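Long-range contacts in family 88 glycosyl hydrolase (Bacteroides thetaiotaomicron, PDB 5NOA), which probably acts as a glycan hydrolase of the unsaturated rhamnogalacturonyl hydrolase type, in a gut bacterium that degrades rhamnose-capped arabinogalactans such as gum arabic: residues A[38-43]-A[333-338]; A[316-321]-A[369-374]. All blocks are in the same frame, centred on the assembly; numbering follows the deposited sequence.

Overall arrangement
Two contacts share one part of a largely helical fold, consistent with the six-hairpin (alpha/alpha) toroid of the family. The loop that enters interaction 1 runs between helix 310-328 and helix 358-377, the same two helices that interaction 2 joins; helix 29-47, the other half of interaction 1, also packs on helix 358-377 through Val-372. The centres of the two interactions lie about 17 Å apart and their nearest atoms about 8 Å, so they do not touch. Both are partly buried, yet they differ in chemistry: interaction 1 is close packing of a glycine, aliphatic groups and a tyrosine ring, with a bridging water, whereas interaction 2 bridges widely spaced helices through a salt bridge and a stacked arginine.

Interaction 1: A[38-43]-A[333-338]; sequences HKVNGY and GKIGYV
Tyr-43 and Lys-334 illustrate how a lysine can pack through its methylenes rather than its charge. With CG anti to the backbone N (chi1 176°), the Tyr-43 ring reaches the loop, and CB of Lys-334 lies off-centre over one face in a CH-pi contact, 4.2 Å from the ring centroid. The extended lysine chain then passes the phenol, Lys-334 CD lying 3.7 Å from Tyr-43 OH. A leucine in place of Tyr-43 has no flat ring, and the lysine methylenes would probably be left without the surface they pack on. Gly-333 fits against the helix at a positive phi; a CB would collide with Lys-39 O and crowd Tyr-43 CB, so the close approach depends on the missing side chain. Beside it, CG2 of Val-40 meets Ile-335 CD1 at 3.7 Å, the two side chains crossing at about a right angle. Val-40 CA makes a CA-H...O contact with Gly-333 O, and one water donates to both Val-40 O and Gly-333 O, tying the two backbones together. The contact thus sets the start of segment 333-338, in the loop after helix 310-328, against helix 29-47, while helix 358-377 completes the packing, Leu-365 meeting Val-40 and Phe-364 meeting Ile-335.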
loop_
_atom_site.group_PDB
_atom_site.type_symbol
_atom_site.label_atom_id
_atom_site.label_comp_id
_atom_site.label_asym_id
_atom_site.label_seq_id
_atom_site.Cartn_x
_atom_site.Cartn_y
_atom_site.Cartn_z
ATOM N N HIS A 38 12.539 10.920 9.825
ATOM C CA HIS A 38 12.778 12.297 9.449
ATOM C C HIS A 38 13.871 12.428 8.376
ATOM O O HIS A 38 13.777 13.254 7.467
ATOM C CB HIS A 38 13.100 13.137 10.678
ATOM C CG HIS A 38 11.933 13.288 11.579
ATOM N ND1 HIS A 38 10.692 13.671 11.105
ATOM C CD2 HIS A 38 11.806 13.145 12.916
ATOM C CE1 HIS A 38 9.848 13.728 12.128
ATOM N NE2 HIS A 38 10.505 13.435 13.237
ATOM N N LYS A 39 14.901 11.588 8.452
ATOM C CA LYS A 39 15.964 11.620 7.448
ATOM C C LYS A 39 15.410 11.250 6.056
ATOM O O LYS A 39 15.693 11.894 5.067
ATOM C CB LYS A 39 17.085 10.676 7.857
ATOM C CG LYS A 39 18.322 10.723 6.984
ATOM C CD LYS A 39 19.395 9.761 7.494
ATOM C CE LYS A 39 18.919 8.296 7.596
ATOM N NZ LYS A 39 19.920 7.238 7.240
ATOM N N VAL A 40 14.609 10.205 6.013
ATOM C CA VAL A 40 14.027 9.697 4.787
ATOM C C VAL A 40 13.018 10.681 4.199
ATOM O O VAL A 40 13.031 10.974 3.001
ATOM C CB VAL A 40 13.385 8.316 5.054
ATOM C CG1 VAL A 40 12.508 7.848 3.922
ATOM C CG2 VAL A 40 14.492 7.299 5.325
ATOM N N ASN A 41 12.084 11.117 5.026
ATOM C CA ASN A 41 11.037 11.986 4.535
ATOM C C ASN A 41 11.591 13.350 4.176
ATOM O O ASN A 41 11.198 13.964 3.183
ATOM C CB ASN A 41 9.879 12.049 5.509
ATOM C CG ASN A 41 8.543 12.278 4.844
ATOM O OD1 ASN A 41 8.415 11.988 3.662
ATOM N ND2 ASN A 41 7.551 12.756 5.570
ATOM N N GLY A 42 12.546 13.826 4.968
ATOM C CA GLY A 42 13.239 15.066 4.647
ATOM C C GLY A 42 13.990 14.994 3.334
ATOM O O GLY A 42 13.949 15.952 2.527
ATOM N N TYR A 43 14.703 13.886 3.102
ATOM C CA TYR A 43 15.431 13.695 1.842
ATOM C C TYR A 43 14.433 13.800 0.677
ATOM O O TYR A 43 14.693 14.470 -0.332
ATOM C CB TYR A 43 16.171 12.360 1.856
ATOM C CG TYR A 43 16.854 12.042 0.571
ATOM C CD1 TYR A 43 18.130 12.483 0.294
ATOM C CD2 TYR A 43 16.202 11.307 -0.399
ATOM C CE1 TYR A 43 18.751 12.166 -0.907
ATOM C CE2 TYR A 43 16.796 11.000 -1.606
ATOM C CZ TYR A 43 18.067 11.439 -1.859
ATOM O OH TYR A 43 18.642 11.129 -3.050
ATOM N N GLY A 333 19.337 9.220 3.599
ATOM C CA GLY A 333 17.908 9.076 3.612
ATOM C C GLY A 333 17.285 8.515 2.340
ATOM O O GLY A 333 16.102 8.234 2.323
ATOM N N LYS A 334 18.079 8.276 1.305
ATOM C CA LYS A 334 17.562 7.633 0.101
ATOM C C LYS A 334 17.189 6.183 0.404
ATOM O O LYS A 334 17.880 5.486 1.138
ATOM C CB LYS A 334 18.614 7.723 -1.004
ATOM C CG LYS A 334 18.129 7.203 -2.326
ATOM C CD LYS A 334 19.155 7.472 -3.432
ATOM C CE LYS A 334 18.664 6.961 -4.759
ATOM N NZ LYS A 334 19.639 7.296 -5.834
ATOM N N ILE A 335 16.065 5.741 -0.141
ATOM C CA ILE A 335 15.612 4.349 -0.043
ATOM C C ILE A 335 15.897 3.659 -1.353
ATOM O O ILE A 335 15.296 3.956 -2.365
ATOM C CB ILE A 335 14.108 4.291 0.250
ATOM C CG1 ILE A 335 13.767 5.042 1.552
ATOM C CG2 ILE A 335 13.611 2.847 0.284
ATOM C CD1 ILE A 335 14.608 4.616 2.737
ATOM N N GLY A 336 16.825 2.699 -1.326
ATOM C CA GLY A 336 17.231 1.983 -2.519
ATOM C C GLY A 336 16.616 0.623 -2.707
ATOM O O GLY A 336 15.782 0.203 -1.914
ATOM N N TYR A 337 17.048 -0.070 -3.764
ATOM C CA TYR A 337 16.574 -1.391 -4.163
ATOM C C TYR A 337 15.068 -1.425 -4.422
ATOM O O TYR A 337 14.437 -2.480 -4.288
ATOM C CB TYR A 337 17.020 -2.496 -3.204
ATOM C CG TYR A 337 18.483 -2.785 -3.200
ATOM C CD1 TYR A 337 19.056 -3.562 -4.193
ATOM C CD2 TYR A 337 19.273 -2.338 -2.180
ATOM C CE1 TYR A 337 20.382 -3.887 -4.180
ATOM C CE2 TYR A 337 20.631 -2.636 -2.157
ATOM C CZ TYR A 337 21.205 -3.424 -3.151
ATOM O OH TYR A 337 22.516 -3.733 -3.099
ATOM N N VAL A 338 14.504 -0.311 -4.870
ATOM C CA VAL A 338 13.105 -0.294 -5.228
ATOM C C VAL A 338 12.941 -0.759 -6.680
ATOM O O VAL A 338 13.530 -0.191 -7.592
ATOM C CB VAL A 338 12.477 1.081 -5.030
ATOM C CG1 VAL A 338 11.007 1.089 -5.462
ATOM C CG2 VAL A 338 12.622 1.528 -3.592
HETATM O O HOH W 1 13.882 9.145 0.897
#

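Interaction 2: A[316-321]-A[369-374]; sequences VVEKAW and CERVRY
Trp-321 and Arg-371 have the nearest CA atoms, 8.4 Å apart, between helix segments 316-321 and 369-374, whose axes come no closer than 12.3 Å and whose N-to-C directions differ by 130°. Long side chains must therefore span the distance, and Arg-371 does most of this work. Its chain is extended from CG to NE, with CG anti to the backbone N, and it crosses the indole face obliquely. The CD methylene sits almost squarely above the five-membered ring of Trp-321, 3.3 Å from its centroid, in a CH-pi contact. Farther along, the guanidinium lies nearly flat on the same indole, the planes only 13° apart, with Arg-371 NE 3.2 Å from Trp-321 CD1.

At its edge the same guanidinium forms a salt bridge with the carboxylate of Glu-318, end-on, each terminal nitrogen taking one oxygen. Arg-371 NH1 bonds to Glu-318 OE2 at 2.9 Å, nearly straight and in the guanidinium plane. Arg-371 NH2 reaches the syn lone pair of Glu-318 OE1 by a more bent bond, tilted out of the guanidinium plane; the two flat groups are turned 45° from each other. The Glu-318 chain bends at chi2, which turns its carboxylate toward Arg-371. Gln-314 NE2 also donates to Glu-318 OE2, and Tyr-374 CE2 comes within 3.9 Å of that oxygen. Gln-300 of helix 289-304 touches both Val-317 and Tyr-374.

Two grips are thus likely to fix the arginine: the indole would restrain the tilt of its plane, and the paired bonds to Glu-318 its rotation within that plane. The carboxylate probably offsets the guanidinium charge, and the aromatic face is likely to favour it as well, so that a salt bridge and a stack on an aromatic face together span two widely separated helices.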
loop_
_atom_site.group_PDB
_atom_site.type_symbol
_atom_site.label_atom_id
_atom_site.label_comp_id
_atom_site.label_asym_id
_atom_site.label_seq_id
_atom_site.Cartn_x
_atom_site.Cartn_y
_atom_site.Cartn_z
ATOM N N VAL A 316 10.002 -12.607 11.900
ATOM C CA VAL A 316 9.984 -12.297 10.471
ATOM C C VAL A 316 10.142 -10.794 10.299
ATOM O O VAL A 316 10.926 -10.317 9.451
ATOM C CB VAL A 316 8.674 -12.815 9.869
ATOM C CG1 VAL A 316 8.484 -12.349 8.443
ATOM C CG2 VAL A 316 8.652 -14.357 9.976
ATOM N N VAL A 317 9.347 -10.029 11.056
ATOM C CA VAL A 317 9.446 -8.585 10.985
ATOM C C VAL A 317 10.837 -8.112 11.342
ATOM O O VAL A 317 11.375 -7.209 10.686
ATOM C CB VAL A 317 8.392 -7.918 11.888
ATOM C CG1 VAL A 317 8.619 -6.416 11.971
ATOM C CG2 VAL A 317 6.974 -8.242 11.415
ATOM N N GLU A 318 11.448 -8.724 12.346
ATOM C CA GLU A 318 12.774 -8.280 12.727
ATOM C C GLU A 318 13.782 -8.465 11.609
ATOM O O GLU A 318 14.627 -7.582 11.369
ATOM C CB GLU A 318 13.284 -8.975 13.989
ATOM C CG GLU A 318 12.502 -8.584 15.234
ATOM C CD GLU A 318 12.511 -7.096 15.485
ATOM O OE1 GLU A 318 13.598 -6.447 15.513
ATOM O OE2 GLU A 318 11.424 -6.526 15.599
ATOM N N LYS A 319 13.732 -9.594 10.912
ATOM C CA LYS A 319 14.644 -9.832 9.794
ATOM C C LYS A 319 14.371 -8.840 8.672
ATOM O O LYS A 319 15.301 -8.387 8.001
ATOM C CB LYS A 319 14.527 -11.266 9.288
ATOM C CG LYS A 319 15.176 -12.298 10.165
ATOM C CD LYS A 319 15.173 -13.674 9.510
ATOM C CE LYS A 319 13.887 -14.389 9.794
ATOM N NZ LYS A 319 13.970 -15.772 9.267
ATOM N N ALA A 320 13.094 -8.535 8.430
ATOM C CA ALA A 320 12.737 -7.573 7.384
ATOM C C ALA A 320 13.225 -6.166 7.691
ATOM O O ALA A 320 13.778 -5.489 6.821
ATOM C CB ALA A 320 11.253 -7.603 7.134
ATOM N N TRP A 321 13.022 -5.745 8.935
ATOM C CA TRP A 321 13.495 -4.411 9.326
ATOM C C TRP A 321 15.004 -4.323 9.279
ATOM O O TRP A 321 15.566 -3.292 8.937
ATOM C CB TRP A 321 12.960 -3.989 10.703
ATOM C CG TRP A 321 13.469 -2.635 11.049
ATOM C CD1 TRP A 321 14.473 -2.350 11.908
ATOM C CD2 TRP A 321 13.088 -1.407 10.437
ATOM N NE1 TRP A 321 14.731 -0.993 11.897
ATOM C CE2 TRP A 321 13.893 -0.398 10.996
ATOM C CE3 TRP A 321 12.126 -1.055 9.463
ATOM C CZ2 TRP A 321 13.782 0.927 10.603
ATOM C CZ3 TRP A 321 12.025 0.259 9.084
ATOM C CH2 TRP A 321 12.845 1.231 9.664
ATOM N N CYS A 369 7.046 3.727 10.535
ATOM C CA CYS A 369 6.127 4.279 11.506
ATOM C C CYS A 369 5.558 3.164 12.378
ATOM O O CYS A 369 5.391 3.341 13.599
ATOM C CB CYS A 369 5.024 5.056 10.825
ATOM S SG CYS A 369 5.537 6.645 10.102
ATOM N N GLU A 370 5.170 2.066 11.755
ATOM C CA GLU A 370 4.597 0.966 12.519
ATOM C C GLU A 370 5.629 0.338 13.455
ATOM O O GLU A 370 5.266 -0.105 14.549
ATOM C CB GLU A 370 3.946 -0.068 11.609
ATOM C CG GLU A 370 2.964 -0.954 12.336
ATOM C CD GLU A 370 1.780 -0.212 12.945
ATOM O OE1 GLU A 370 1.352 0.872 12.446
ATOM O OE2 GLU A 370 1.262 -0.699 13.951
ATOM N N ARG A 371 6.890 0.347 13.050
ATOM C CA ARG A 371 7.937 -0.113 13.947
ATOM C C ARG A 371 8.062 0.750 15.182
ATOM O O ARG A 371 8.245 0.229 16.278
ATOM C CB ARG A 371 9.281 -0.166 13.231
ATOM C CG ARG A 371 10.354 -0.698 14.156
ATOM C CD ARG A 371 11.540 -1.202 13.449
ATOM N NE ARG A 371 12.464 -1.877 14.347
ATOM C CZ ARG A 371 12.346 -3.132 14.777
ATOM N NH1 ARG A 371 11.370 -3.919 14.414
ATOM N NH2 ARG A 371 13.270 -3.610 15.590
ATOM N N VAL A 372 7.988 2.072 15.022
ATOM C CA VAL A 372 8.012 2.953 16.194
ATOM C C VAL A 372 6.905 2.587 17.163
ATOM O O VAL A 372 7.134 2.508 18.379
ATOM C CB VAL A 372 7.920 4.430 15.775
ATOM C CG1 VAL A 372 7.709 5.338 16.986
ATOM C CG2 VAL A 372 9.145 4.846 15.024
ATOM N N ARG A 373 5.708 2.357 16.633
ATOM C CA ARG A 373 4.583 1.965 17.483
ATOM C C ARG A 373 4.843 0.668 18.258
ATOM O O ARG A 373 4.564 0.559 19.459
ATOM C CB ARG A 373 3.279 1.910 16.693
ATOM C CG ARG A 373 2.924 3.266 16.061
ATOM C CD ARG A 373 1.613 3.222 15.321
ATOM N NE ARG A 373 1.340 4.483 14.591
ATOM C CZ ARG A 373 1.478 4.661 13.282
ATOM N NH1 ARG A 373 1.890 3.697 12.424
ATOM N NH2 ARG A 373 1.165 5.862 12.792
ATOM N N TYR A 374 5.425 -0.318 17.588
ATOM C CA TYR A 374 5.833 -1.560 18.262
ATOM C C TYR A 374 6.889 -1.297 19.345
ATOM O O TYR A 374 6.742 -1.745 20.495
ATOM C CB TYR A 374 6.375 -2.552 17.222
ATOM C CG TYR A 374 7.126 -3.681 17.850
ATOM C CD1 TYR A 374 6.468 -4.609 18.638
ATOM C CD2 TYR A 374 8.477 -3.814 17.661
ATOM C CE1 TYR A 374 7.151 -5.641 19.240
ATOM C CE2 TYR A 374 9.165 -4.852 18.249
ATOM C CZ TYR A 374 8.499 -5.758 19.041
ATOM O OH TYR A 374 9.226 -6.782 19.644
#